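Local structure of diphosphomevalonate decarboxylase, putative (Trypanosoma brucei, 2HKE) at residues 183-188 / 299-304; 39-44 / 360-365; 87-92 / 128-133; 122-127 / 134-139. The protein probably catalyses the ATP-dependent decarboxylation of (R)-5-diphosphomevalonate to isopentenyl diphosphate, the isoprenoid precursor made by the mevalonate pathway. The protein carries 1 engineered substitution. One frame throughout, in Å; residues are numbered along the deposited sequence.

Contact 1: 183-188 / 299-304; sequences IQVMCA and FLFVLK
Gln184 and Met186 exchange paired backbone hydrogen bonds with Val302 and Leu300, which fixes the register of an antiparallel ladder; Ile183-Leu303, Val185-Phe301 and Cys187-Phe299 are its non-hydrogen-bonded pairs. The strand axes approach to 4.4 Å, with N-to-C directions 153° apart. Met186 N reaches Leu300 O at 2.8 Å, whereas in the neighbouring pair Val302 N to Gln184 O is longer, at 3.1 Å. Three of the carbonyl oxygens also receive a CA-H contact, of which Val185 CA to Leu300 O, 3.3 Å, is one.

Aromatic contacts occupy the face that carries the non-hydrogen-bonded pairs. Cys187 SG sits over the Phe299 ring, 3.7 Å from its centroid and 14° off the normal, a sulfur-aromatic contact that CB joins as a CH-pi donor. With chi1 at -175° the sulfur points opposite the backbone N, which carries it over this ring. Val185 divides its branches: CG1 meets the edge of Phe299, and CG2 lies in the plane of the Phe301 ring, 3.9 Å from CD1. Ile183 CB packs on Leu303 CD2.

Aliphatic packing dominates the Gln184-Met186 face. Met186 CE ends 4.0 Å from Val302 CG1 and also touches Leu300 CD1. Gln184 CG rests against Lys304 CB, while the Lys304 amine goes on to a salt bridge with Asp329.

The pair lies within the mixed sheet of the C-terminal GHMP-type domain, flanked by strands 288-291 and 358-363. Helix 307-317 packs on Met186, Leu300 and Val302, and helix 237-256 on Ile183 and Phe301, where Phe240 meets Phe301 edge-to-face.

Contact 2: 39-44 / 360-365; sequences ITLSAS and LQSPVG. With SO4 (sulfate ion), chain E.
Ser362 reaches from strand 358-363 toward Ser42 and can be followed atom by atom. Its CB lies 4.0 Å from Ser42 N. With chi1 at 168°, OG swings away from its own backbone N and accepts the Ser42 N-H at 2.8 Å, nearly straight at 169°. The same hydroxyl donates to Pro363 O at 2.6 Å, in the carbonyl plane on a lone pair. One proton given and one N-H received thus fix the rotation of the hydroxyl.

A second polar link joins the backbones: Gly365 N bonds to Thr40 O at 2.7 Å, approaching from 38° above the carbonyl plane. Beside this bond, Ile39 CG2 meets Val364 CG2 at 3.9 Å, the two side chains set roughly perpendicular.

Ser42 itself faces a sulfate, probably from the crystallisation liquor. Its OG donates to sulfate O2 at 2.6 Å and accepts from Ser44 N, closing an ST turn; Ala43 N holds sulfate O1 at 2.9 Å, and Cys366 N adds a third bond to the anion. Further along, a water donates to both Ser44 O and Gln361 O.

The contact joins the N-terminal and C-terminal domains. Strand 36-40 pairs with strands 5-15 and 155-159 of one sheet, strand 358-363 belongs to the other, and Ile39 and Leu41 both reach Val185 on strand 183-189.

Contact 3: 87-92 / 128-133; sequences STCPEE and RAFKST. Engineered in segment 87-92: Glu92 (natural residue Asp).
Thr88 O receives the backbone N-H of Thr133 at 2.8 Å, with a C=O...N angle of 170°, where the two segments bring the CA atoms of Cys89 and Ser132 to 4.2 Å. That approach follows a Schellman motif at the end of helix 114-130: Lys131 takes a positive phi of 47°, and its N bonds back to Arg128 O. The turn swings Ser132 and Thr133 out of the helical path and against segment 87-92.

The side chains gather around Thr88, whose carbonyl has its firm bond from the Thr133 N-H. Ser132 OG is 2.7 Å from Thr88 OG1, a close hydroxyl pair; His84 O and Leu85 O of helix 76-86 both lie within hydrogen-bonding reach of Thr88 OG1, and Ser132 OG is bonded to Thr134 N. At chi1 61°, Thr88 OG1 stands between its backbone N and carbonyl carbon, near both Ser132 and those helix-end carbonyls. Ser132 CA adds a CA-H contact to Thr88 O at 3.1 Å.

Cys89 and Pro90 approach the carbonyls that leave the helix end. Cys89 CB lies 3.3 Å from Phe130 O, and its SG comes obliquely to the Phe130 ring, 4.2 Å from CD2. Pro90 brings its CD to 3.3 Å from both Phe130 O and Lys131 O, so the ring rests mainly on backbone.

At the surface of the N-terminal domain, this contact connects the loop after helix 76-86 to the turn after helix 114-130. Phe130 goes inward against Leu85 and Arg86 of helix 76-86 and Leu54 of strand 48-55, while Lys131 touches Leu93 of helix 91-94.

Contact 4: 122-127 / 134-139; sequences MSAALI and TNVSML
Ile127 presses its CD1 onto the backbone of helix 136-143, 3.4 Å from Val136 CA, closer than carbons normally pack. Its CG1 lies 3.6 Å from Leu139 CD2, the two side chains running antiparallel past one another. One turn back, Ala124 CB meets Val136 CG2 at 3.8 Å. The polar member of this first shell is Ser123: OG, anti to its own N (chi1 169°), donates to Val136 O at 2.8 Å, in the carbonyl plane on a lone pair, and packs on Leu139 CB.

These are consecutive helices, 114-130 and 136-143, joined by a short loop in the ribosomal S5-like N-terminal domain of the GHMP fold. In that family the first of them follows the glycine-rich phosphate-binding loop.

The start of the second helix is set by Asn135 at the N-cap, whose OD1 accepts Met138 N at 2.8 Å. Its ND2 makes a weak bond to Met138 SD. Farther out, Ser137 OG bonds to Cys148 O and Ala171 N, Met81 of helix 76-86 touches both Ser123 and Leu139, and Ala125 leans on Thr50 and Val52 of strand 48-55.

How the contacts relate
Contacts 1 and 2 form one continuous patch, their centres 9 Å apart: strands 183-189 and 358-363 are neighbours in one sheet, with probable backbone hydrogen bonds from Ser362 N to Val185 O (2.8 Å) and from Leu360 N to Cys187 O (2.9 Å). Contact 2 carries that sheet to the N-terminal domain and sets the sulfate, probably a crystallisation ion, against Ser42 and Ala43, beside Gly365. Contacts 3 and 4, centres 11 Å apart, share helix 114-130, where Ser132 N probably bonds to Ile127 O; by family resemblance this helix probably follows the phosphate-binding loop. Contact 4 comes within about 10 Å of contact 2 by nearest atoms; contacts 1 and 3 are 39 Å apart between centres.

Contact 1: 183-188 / 299-304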
loop_
_atom_site.group_PDB
_atom_site.type_symbol
_atom_site.label_atom_id
_atom_site.label_comp_id
_atom_site.label_asym_id
_atom_site.label_seq_id
_atom_site.Cartn_x
_atom_site.Cartn_y
_atom_site.Cartn_z
ATOM N N ILE A 183 -10.640 10.164 -9.542
ATOM C CA ILE A 183 -10.668 9.079 -8.531
ATOM C C ILE A 183 -9.844 9.491 -7.316
ATOM O O ILE A 183 -8.726 10.092 -7.387
ATOM C CB ILE A 183 -10.380 7.680 -9.203
ATOM C CG1 ILE A 183 -10.888 6.511 -8.302
ATOM C CG2 ILE A 183 -8.978 7.617 -9.602
ATOM C CD1 ILE A 183 -10.995 5.219 -9.012
ATOM N N GLN A 184 -10.424 9.235 -6.144
ATOM C CA GLN A 184 -9.821 9.642 -4.890
ATOM C C GLN A 184 -9.741 8.449 -3.988
ATOM O O GLN A 184 -10.548 7.533 -4.128
ATOM C CB GLN A 184 -10.697 10.678 -4.179
ATOM C CG GLN A 184 -10.932 11.987 -4.938
ATOM C CD GLN A 184 -9.664 12.757 -5.248
ATOM O OE1 GLN A 184 -8.942 13.150 -4.357
ATOM N NE2 GLN A 184 -9.427 13.044 -6.536
ATOM N N VAL A 185 -8.783 8.473 -3.069
ATOM C CA VAL A 185 -8.605 7.373 -2.117
ATOM C C VAL A 185 -8.745 7.913 -0.701
ATOM O O VAL A 185 -8.205 8.995 -0.382
ATOM C CB VAL A 185 -7.205 6.764 -2.231
ATOM C CG1 VAL A 185 -7.033 5.587 -1.232
ATOM C CG2 VAL A 185 -6.937 6.317 -3.668
ATOM N N MET A 186 -9.438 7.176 0.157
ATOM C CA MET A 186 -9.420 7.515 1.578
ATOM C C MET A 186 -9.025 6.319 2.376
ATOM O O MET A 186 -9.040 5.205 1.883
ATOM C CB MET A 186 -10.750 8.098 2.018
ATOM C CG MET A 186 -11.164 9.407 1.333
ATOM S SD MET A 186 -12.701 10.081 1.997
ATOM C CE MET A 186 -13.984 9.014 1.329
ATOM N N CYS A 187 -8.580 6.548 3.600
ATOM C CA CYS A 187 -8.366 5.454 4.535
ATOM C C CYS A 187 -9.041 5.855 5.868
ATOM O O CYS A 187 -8.648 6.829 6.496
ATOM C CB CYS A 187 -6.923 5.181 4.720
ATOM S SG CYS A 187 -6.644 3.736 5.770
ATOM N N ALA A 188 -10.068 5.108 6.238
ATOM C CA ALA A 188 -10.695 5.211 7.544
ATOM C C ALA A 188 -9.958 4.249 8.486
ATOM O O ALA A 188 -10.084 3.003 8.392
ATOM C CB ALA A 188 -12.189 4.907 7.452
ATOM N N PHE A 299 -9.896 1.130 3.422
ATOM C CA PHE A 299 -9.563 2.025 2.317
ATOM C C PHE A 299 -10.838 2.217 1.540
ATOM O O PHE A 299 -11.720 1.329 1.546
ATOM C CB PHE A 299 -8.470 1.418 1.482
ATOM C CG PHE A 299 -7.109 1.629 2.062
ATOM C CD1 PHE A 299 -6.621 0.779 3.042
ATOM C CD2 PHE A 299 -6.354 2.733 1.672
ATOM C CE1 PHE A 299 -5.342 1.021 3.601
ATOM C CE2 PHE A 299 -5.077 2.981 2.196
ATOM C CZ PHE A 299 -4.578 2.098 3.157
ATOM N N LEU A 300 -11.008 3.394 0.953
ATOM C CA LEU A 300 -12.223 3.695 0.214
ATOM C C LEU A 300 -11.808 4.331 -1.071
ATOM O O LEU A 300 -10.853 5.121 -1.071
ATOM C CB LEU A 300 -13.078 4.699 0.984
ATOM C CG LEU A 300 -13.615 4.186 2.296
ATOM C CD1 LEU A 300 -13.976 5.366 3.193
ATOM C CD2 LEU A 300 -14.839 3.233 2.067
ATOM N N PHE A 301 -12.516 4.016 -2.131
ATOM C CA PHE A 301 -12.328 4.702 -3.399
ATOM C C PHE A 301 -13.632 5.393 -3.740
ATOM O O PHE A 301 -14.723 4.814 -3.568
ATOM C CB PHE A 301 -12.009 3.719 -4.499
ATOM C CG PHE A 301 -10.820 2.862 -4.222
ATOM C CD1 PHE A 301 -9.560 3.425 -4.057
ATOM C CD2 PHE A 301 -10.950 1.501 -4.118
ATOM C CE1 PHE A 301 -8.446 2.626 -3.796
ATOM C CE2 PHE A 301 -9.818 0.693 -3.847
ATOM C CZ PHE A 301 -8.568 1.277 -3.703
ATOM N N VAL A 302 -13.530 6.601 -4.274
ATOM C CA VAL A 302 -14.707 7.398 -4.568
ATOM C C VAL A 302 -14.294 8.453 -5.573
ATOM O O VAL A 302 -13.138 8.857 -5.585
ATOM C CB VAL A 302 -15.232 8.071 -3.262
ATOM C CG1 VAL A 302 -14.197 9.037 -2.675
ATOM C CG2 VAL A 302 -16.590 8.775 -3.494
ATOM N N LEU A 303 -15.188 8.857 -6.463
ATOM C CA LEU A 303 -14.870 10.007 -7.336
ATOM C C LEU A 303 -14.971 11.297 -6.559
ATOM O O LEU A 303 -15.796 11.417 -5.664
ATOM C CB LEU A 303 -15.813 10.045 -8.515
ATOM C CG LEU A 303 -15.703 8.836 -9.457
ATOM C CD1 LEU A 303 -16.589 9.000 -10.748
ATOM C CD2 LEU A 303 -14.245 8.473 -9.831
ATOM N N LYS A 304 -14.155 12.288 -6.938
ATOM C CA LYS A 304 -14.144 13.597 -6.272
ATOM C C LYS A 304 -15.519 14.224 -6.059
ATOM O O LYS A 304 -15.837 14.685 -4.966
ATOM C CB LYS A 304 -13.240 14.539 -7.068
ATOM C CG LYS A 304 -12.752 15.697 -6.263
ATOM C CD LYS A 304 -11.595 16.464 -6.917
ATOM C CE LYS A 304 -11.221 17.571 -5.906
ATOM N NZ LYS A 304 -10.314 18.746 -6.348
#

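Contact 2: 39-44 / 360-365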
loop_
_atom_site.group_PDB
_atom_site.type_symbol
_atom_site.label_atom_id
_atom_site.label_comp_id
_atom_site.label_asym_id
_atom_site.label_seq_id
_atom_site.Cartn_x
_atom_site.Cartn_y
_atom_site.Cartn_z
ATOM N N ILE A 39 -3.150 1.321 -6.474
ATOM C CA ILE A 39 -3.102 2.758 -6.669
ATOM C C ILE A 39 -2.040 3.309 -5.745
ATOM O O ILE A 39 -2.042 3.085 -4.527
ATOM C CB ILE A 39 -4.464 3.424 -6.348
ATOM C CG1 ILE A 39 -5.553 2.927 -7.285
ATOM C CG2 ILE A 39 -4.395 4.989 -6.436
ATOM C CD1 ILE A 39 -6.878 3.562 -7.039
ATOM N N THR A 40 -1.152 4.123 -6.302
ATOM C CA THR A 40 -0.181 4.794 -5.507
ATOM C C THR A 40 -0.799 6.049 -4.851
ATOM O O THR A 40 -1.479 6.799 -5.519
ATOM C CB THR A 40 0.968 5.219 -6.425
ATOM O OG1 THR A 40 1.457 4.064 -7.106
ATOM C CG2 THR A 40 2.056 5.888 -5.611
ATOM N N LEU A 41 -0.577 6.238 -3.570
ATOM C CA LEU A 41 -1.148 7.357 -2.845
ATOM C C LEU A 41 -0.156 8.542 -2.904
ATOM O O LEU A 41 1.010 8.371 -3.275
ATOM C CB LEU A 41 -1.401 6.983 -1.401
ATOM C CG LEU A 41 -2.524 5.974 -1.150
ATOM C CD1 LEU A 41 -3.019 6.385 0.307
ATOM C CD2 LEU A 41 -3.602 6.054 -2.168
ATOM N N SER A 42 -0.645 9.721 -2.535
ATOM C CA SER A 42 0.203 10.879 -2.296
ATOM C C SER A 42 1.185 10.659 -1.163
ATOM O O SER A 42 0.875 9.984 -0.193
ATOM C CB SER A 42 -0.650 12.117 -1.973
ATOM O OG SER A 42 0.187 13.246 -1.798
ATOM N N ALA A 43 2.381 11.256 -1.298
ATOM C CA ALA A 43 3.367 11.265 -0.232
ATOM C C ALA A 43 3.113 12.420 0.740
ATOM O O ALA A 43 3.960 12.713 1.558
ATOM C CB ALA A 43 4.790 11.373 -0.814
ATOM N N SER A 44 1.985 13.103 0.621
ATOM C CA SER A 44 1.652 14.106 1.622
ATOM C C SER A 44 0.220 13.875 2.104
ATOM O O SER A 44 -0.683 13.669 1.290
ATOM C CB SER A 44 1.877 15.526 1.070
ATOM O OG SER A 44 0.656 16.158 0.709
ATOM N N LEU A 360 -7.880 9.662 6.271
ATOM C CA LEU A 360 -6.864 10.149 5.339
ATOM C C LEU A 360 -7.536 10.332 4.010
ATOM O O LEU A 360 -8.375 9.534 3.683
ATOM C CB LEU A 360 -5.780 9.090 5.181
ATOM C CG LEU A 360 -4.619 9.324 4.239
ATOM C CD1 LEU A 360 -3.863 10.674 4.544
ATOM C CD2 LEU A 360 -3.694 8.135 4.303
ATOM N N GLN A 361 -7.224 11.401 3.287
ATOM C CA GLN A 361 -7.637 11.510 1.886
ATOM C C GLN A 361 -6.431 11.769 1.023
ATOM O O GLN A 361 -5.554 12.520 1.403
ATOM C CB GLN A 361 -8.738 12.563 1.703
ATOM C CG GLN A 361 -9.100 12.918 0.235
ATOM C CD GLN A 361 -8.160 13.917 -0.390
ATOM O OE1 GLN A 361 -7.623 14.770 0.298
ATOM N NE2 GLN A 361 -7.977 13.837 -1.726
ATOM N N SER A 362 -6.396 11.115 -0.138
ATOM C CA SER A 362 -5.335 11.314 -1.120
ATOM C C SER A 362 -5.882 11.243 -2.527
ATOM O O SER A 362 -6.807 10.489 -2.811
ATOM C CB SER A 362 -4.236 10.252 -0.910
ATOM O OG SER A 362 -3.296 10.187 -1.966
ATOM N N PRO A 363 -5.331 12.057 -3.450
ATOM C CA PRO A 363 -5.517 11.793 -4.879
ATOM C C PRO A 363 -4.603 10.633 -5.288
ATOM O O PRO A 363 -3.864 10.096 -4.452
ATOM C CB PRO A 363 -5.027 13.100 -5.510
ATOM C CG PRO A 363 -3.900 13.442 -4.691
ATOM C CD PRO A 363 -4.370 13.160 -3.245
ATOM N N VAL A 364 -4.640 10.223 -6.553
ATOM C CA VAL A 364 -3.693 9.259 -7.082
ATOM C C VAL A 364 -2.333 9.938 -7.078
ATOM O O VAL A 364 -2.238 11.078 -7.527
ATOM C CB VAL A 364 -4.096 8.803 -8.479
ATOM C CG1 VAL A 364 -3.079 7.892 -9.036
ATOM C CG2 VAL A 364 -5.510 8.099 -8.431
ATOM N N GLY A 365 -1.337 9.295 -6.503
ATOM C CA GLY A 365 -0.026 9.924 -6.276
ATOM C C GLY A 365 0.964 9.785 -7.427
ATOM O O GLY A 365 0.771 8.978 -8.322
HETATM S S SO4 E . 2.460 13.390 -4.511
HETATM O O1 SO4 E . 3.274 12.464 -3.723
HETATM O O2 SO4 E . 1.744 14.254 -3.565
HETATM O O3 SO4 E . 3.394 14.243 -5.267
HETATM O O4 SO4 E . 1.403 12.840 -5.376
HETATM O O HOH W 1 -2.947 12.699 0.608
#

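Contact 3: 87-92 / 128-133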
loop_
_atom_site.group_PDB
_atom_site.type_symbol
_atom_site.label_atom_id
_atom_site.label_comp_id
_atom_site.label_asym_id
_atom_site.label_seq_id
_atom_site.Cartn_x
_atom_site.Cartn_y
_atom_site.Cartn_z
ATOM N N SER A 87 25.937 -6.522 -6.502
ATOM C CA SER A 87 26.243 -7.323 -7.676
ATOM C C SER A 87 25.842 -6.657 -8.972
ATOM O O SER A 87 26.000 -7.264 -10.044
ATOM C CB SER A 87 25.572 -8.691 -7.596
ATOM O OG SER A 87 24.180 -8.636 -7.767
ATOM N N THR A 88 25.252 -5.460 -8.883
ATOM C CA THR A 88 24.769 -4.755 -10.053
ATOM C C THR A 88 25.237 -3.322 -10.030
ATOM O O THR A 88 24.547 -2.430 -10.470
ATOM C CB THR A 88 23.229 -4.870 -10.139
ATOM O OG1 THR A 88 22.624 -4.282 -8.968
ATOM C CG2 THR A 88 22.810 -6.352 -10.285
ATOM N N CYS A 89 26.436 -3.086 -9.518
ATOM C CA CYS A 89 26.953 -1.738 -9.431
ATOM C C CYS A 89 28.441 -1.716 -9.804
ATOM O O CYS A 89 29.063 -2.762 -9.861
ATOM C CB CYS A 89 26.705 -1.167 -8.050
ATOM S SG CYS A 89 27.849 -1.765 -6.817
ATOM N N PRO A 90 28.994 -0.528 -10.103
ATOM C CA PRO A 90 30.399 -0.373 -10.479
ATOM C C PRO A 90 31.398 -1.037 -9.515
ATOM O O PRO A 90 31.214 -0.973 -8.312
ATOM C CB PRO A 90 30.582 1.139 -10.446
ATOM C CG PRO A 90 29.296 1.661 -10.882
ATOM C CD PRO A 90 28.295 0.768 -10.158
ATOM N N GLU A 91 32.450 -1.660 -10.049
ATOM C CA GLU A 91 33.504 -2.245 -9.210
ATOM C C GLU A 91 34.031 -1.243 -8.178
ATOM O O GLU A 91 34.358 -1.616 -7.061
ATOM C CB GLU A 91 34.666 -2.819 -10.069
ATOM C CG GLU A 91 34.707 -4.371 -10.183
ATOM C CD GLU A 91 34.160 -4.928 -11.522
ATOM O OE1 GLU A 91 34.706 -4.573 -12.612
ATOM O OE2 GLU A 91 33.197 -5.747 -11.491
ATOM N N GLU A 92 34.090 0.031 -8.538
ATOM C CA GLU A 92 34.561 1.093 -7.633
ATOM C C GLU A 92 33.659 1.348 -6.441
ATOM O O GLU A 92 34.085 1.960 -5.462
ATOM C CB GLU A 92 34.653 2.424 -8.388
ATOM C CG GLU A 92 33.370 2.710 -9.210
ATOM C CD GLU A 92 33.024 4.141 -9.327
ATOM O OE1 GLU A 92 33.834 4.971 -8.804
ATOM O OE2 GLU A 92 31.941 4.432 -9.934
ATOM N N ARG A 128 20.508 4.949 -6.395
ATOM C CA ARG A 128 21.130 6.206 -6.818
ATOM C C ARG A 128 22.545 6.298 -6.270
ATOM O O ARG A 128 23.497 6.519 -7.027
ATOM C CB ARG A 128 20.319 7.420 -6.438
ATOM C CG ARG A 128 20.918 8.690 -7.056
ATOM C CD ARG A 128 20.055 9.842 -7.047
ATOM N NE ARG A 128 19.104 9.813 -8.136
ATOM C CZ ARG A 128 18.302 10.818 -8.422
ATOM N NH1 ARG A 128 18.324 11.937 -7.699
ATOM N NH2 ARG A 128 17.459 10.686 -9.415
ATOM N N ALA A 129 22.699 6.047 -4.975
ATOM C CA ALA A 129 24.006 6.160 -4.308
ATOM C C ALA A 129 25.065 5.247 -4.883
ATOM O O ALA A 129 26.223 5.657 -5.029
ATOM C CB ALA A 129 23.863 5.873 -2.785
ATOM N N PHE A 130 24.694 4.019 -5.200
ATOM C CA PHE A 130 25.634 3.025 -5.682
ATOM C C PHE A 130 25.756 2.983 -7.199
ATOM O O PHE A 130 26.500 2.154 -7.740
ATOM C CB PHE A 130 25.216 1.645 -5.157
ATOM C CG PHE A 130 25.705 1.348 -3.774
ATOM C CD1 PHE A 130 24.990 1.773 -2.652
ATOM C CD2 PHE A 130 26.894 0.673 -3.578
ATOM C CE1 PHE A 130 25.459 1.478 -1.362
ATOM C CE2 PHE A 130 27.383 0.399 -2.278
ATOM C CZ PHE A 130 26.659 0.825 -1.178
ATOM N N LYS A 131 24.961 3.807 -7.878
ATOM C CA LYS A 131 24.828 3.750 -9.322
ATOM C C LYS A 131 24.616 2.338 -9.847
ATOM O O LYS A 131 25.284 1.867 -10.798
ATOM C CB LYS A 131 26.034 4.407 -9.959
ATOM C CG LYS A 131 26.335 5.743 -9.333
ATOM C CD LYS A 131 27.470 6.433 -10.014
ATOM C CE LYS A 131 27.444 7.929 -9.723
ATOM N NZ LYS A 131 26.243 8.542 -10.394
ATOM N N SER A 132 23.647 1.647 -9.239
ATOM C CA SER A 132 23.329 0.290 -9.606
ATOM C C SER A 132 22.475 0.301 -10.845
ATOM O O SER A 132 21.637 1.181 -11.016
ATOM C CB SER A 132 22.586 -0.448 -8.452
ATOM O OG SER A 132 21.951 -1.664 -8.830
ATOM N N THR A 133 22.637 -0.719 -11.672
ATOM C CA THR A 133 21.805 -0.873 -12.840
ATOM C C THR A 133 20.428 -1.496 -12.571
ATOM O O THR A 133 19.584 -1.620 -13.484
ATOM C CB THR A 133 22.530 -1.754 -13.866
ATOM O OG1 THR A 133 22.897 -3.007 -13.261
ATOM C CG2 THR A 133 23.772 -1.003 -14.356
#

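Contact 4: 122-127 / 134-139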
loop_
_atom_site.group_PDB
_atom_site.type_symbol
_atom_site.label_atom_id
_atom_site.label_comp_id
_atom_site.label_asym_id
_atom_site.label_seq_id
_atom_site.Cartn_x
_atom_site.Cartn_y
_atom_site.Cartn_z
ATOM N N MET A 122 14.066 3.219 0.432
ATOM C CA MET A 122 15.428 2.714 0.617
ATOM C C MET A 122 16.024 2.163 -0.680
ATOM O O MET A 122 17.199 2.386 -0.996
ATOM C CB MET A 122 15.427 1.639 1.695
ATOM C CG MET A 122 16.779 1.187 2.084
ATOM S SD MET A 122 16.740 -0.160 3.257
ATOM C CE MET A 122 15.635 0.467 4.525
ATOM N N SER A 123 15.228 1.381 -1.397
ATOM C CA SER A 123 15.633 0.882 -2.739
ATOM C C SER A 123 16.097 2.021 -3.656
ATOM O O SER A 123 17.199 1.978 -4.226
ATOM C CB SER A 123 14.467 0.153 -3.457
ATOM O OG SER A 123 14.832 -0.076 -4.812
ATOM N N ALA A 124 15.271 3.047 -3.782
ATOM C CA ALA A 124 15.583 4.155 -4.692
ATOM C C ALA A 124 16.832 4.934 -4.248
ATOM O O ALA A 124 17.652 5.272 -5.076
ATOM C CB ALA A 124 14.396 5.121 -4.838
ATOM N N ALA A 125 16.979 5.166 -2.939
ATOM C CA ALA A 125 18.146 5.880 -2.397
ATOM C C ALA A 125 19.415 5.069 -2.622
ATOM O O ALA A 125 20.435 5.621 -3.014
ATOM C CB ALA A 125 17.944 6.193 -0.879
ATOM N N LEU A 126 19.359 3.760 -2.389
ATOM C CA LEU A 126 20.508 2.908 -2.539
ATOM C C LEU A 126 20.955 2.813 -3.992
ATOM O O LEU A 126 22.147 2.819 -4.281
ATOM C CB LEU A 126 20.233 1.507 -2.006
ATOM C CG LEU A 126 20.225 1.371 -0.494
ATOM C CD1 LEU A 126 19.603 0.038 -0.066
ATOM C CD2 LEU A 126 21.650 1.564 0.041
ATOM N N ILE A 127 19.999 2.690 -4.894
ATOM C CA ILE A 127 20.292 2.504 -6.315
ATOM C C ILE A 127 20.980 3.797 -6.817
ATOM O O ILE A 127 21.928 3.711 -7.558
ATOM C CB ILE A 127 19.023 2.192 -7.128
ATOM C CG1 ILE A 127 18.614 0.723 -6.942
ATOM C CG2 ILE A 127 19.222 2.464 -8.624
ATOM C CD1 ILE A 127 17.158 0.475 -7.289
ATOM N N THR A 134 20.206 -1.949 -11.351
ATOM C CA THR A 134 18.914 -2.561 -11.050
ATOM C C THR A 134 17.834 -1.477 -10.932
ATOM O O THR A 134 18.125 -0.340 -10.640
ATOM C CB THR A 134 18.999 -3.484 -9.807
ATOM O OG1 THR A 134 17.718 -4.083 -9.594
ATOM C CG2 THR A 134 19.350 -2.709 -8.588
ATOM N N ASN A 135 16.577 -1.838 -11.192
ATOM C CA ASN A 135 15.531 -0.850 -11.099
ATOM C C ASN A 135 14.919 -0.802 -9.695
ATOM O O ASN A 135 15.010 -1.772 -8.923
ATOM C CB ASN A 135 14.468 -1.032 -12.185
ATOM C CG ASN A 135 13.767 -2.363 -12.090
ATOM O OD1 ASN A 135 12.928 -2.597 -11.207
ATOM N ND2 ASN A 135 14.128 -3.262 -13.001
ATOM N N VAL A 136 14.331 0.343 -9.380
ATOM C CA VAL A 136 13.833 0.587 -8.064
ATOM C C VAL A 136 12.844 -0.509 -7.680
ATOM O O VAL A 136 12.874 -0.985 -6.523
ATOM C CB VAL A 136 13.180 1.988 -7.945
ATOM C CG1 VAL A 136 12.341 2.096 -6.625
ATOM C CG2 VAL A 136 14.271 3.073 -8.022
ATOM N N SER A 137 11.948 -0.828 -8.607
ATOM C CA SER A 137 10.885 -1.792 -8.312
ATOM C C SER A 137 11.439 -3.179 -7.918
ATOM O O SER A 137 11.035 -3.754 -6.888
ATOM C CB SER A 137 9.893 -1.855 -9.464
ATOM O OG SER A 137 8.893 -2.803 -9.225
ATOM N N MET A 138 12.379 -3.730 -8.708
ATOM C CA MET A 138 12.915 -5.051 -8.405
ATOM C C MET A 138 13.745 -5.129 -7.152
ATOM O O MET A 138 13.705 -6.146 -6.460
ATOM C CB MET A 138 13.697 -5.609 -9.599
ATOM C CG MET A 138 12.749 -5.921 -10.766
ATOM S SD MET A 138 13.672 -6.620 -12.187
ATOM C CE MET A 138 14.987 -7.419 -11.271
ATOM N N LEU A 139 14.470 -4.072 -6.826
ATOM C CA LEU A 139 15.196 -4.083 -5.545
ATOM C C LEU A 139 14.247 -3.940 -4.358
ATOM O O LEU A 139 14.423 -4.584 -3.332
ATOM C CB LEU A 139 16.221 -2.956 -5.543
ATOM C CG LEU A 139 17.172 -3.028 -4.383
ATOM C CD1 LEU A 139 18.008 -4.274 -4.429
ATOM C CD2 LEU A 139 18.033 -1.739 -4.333
#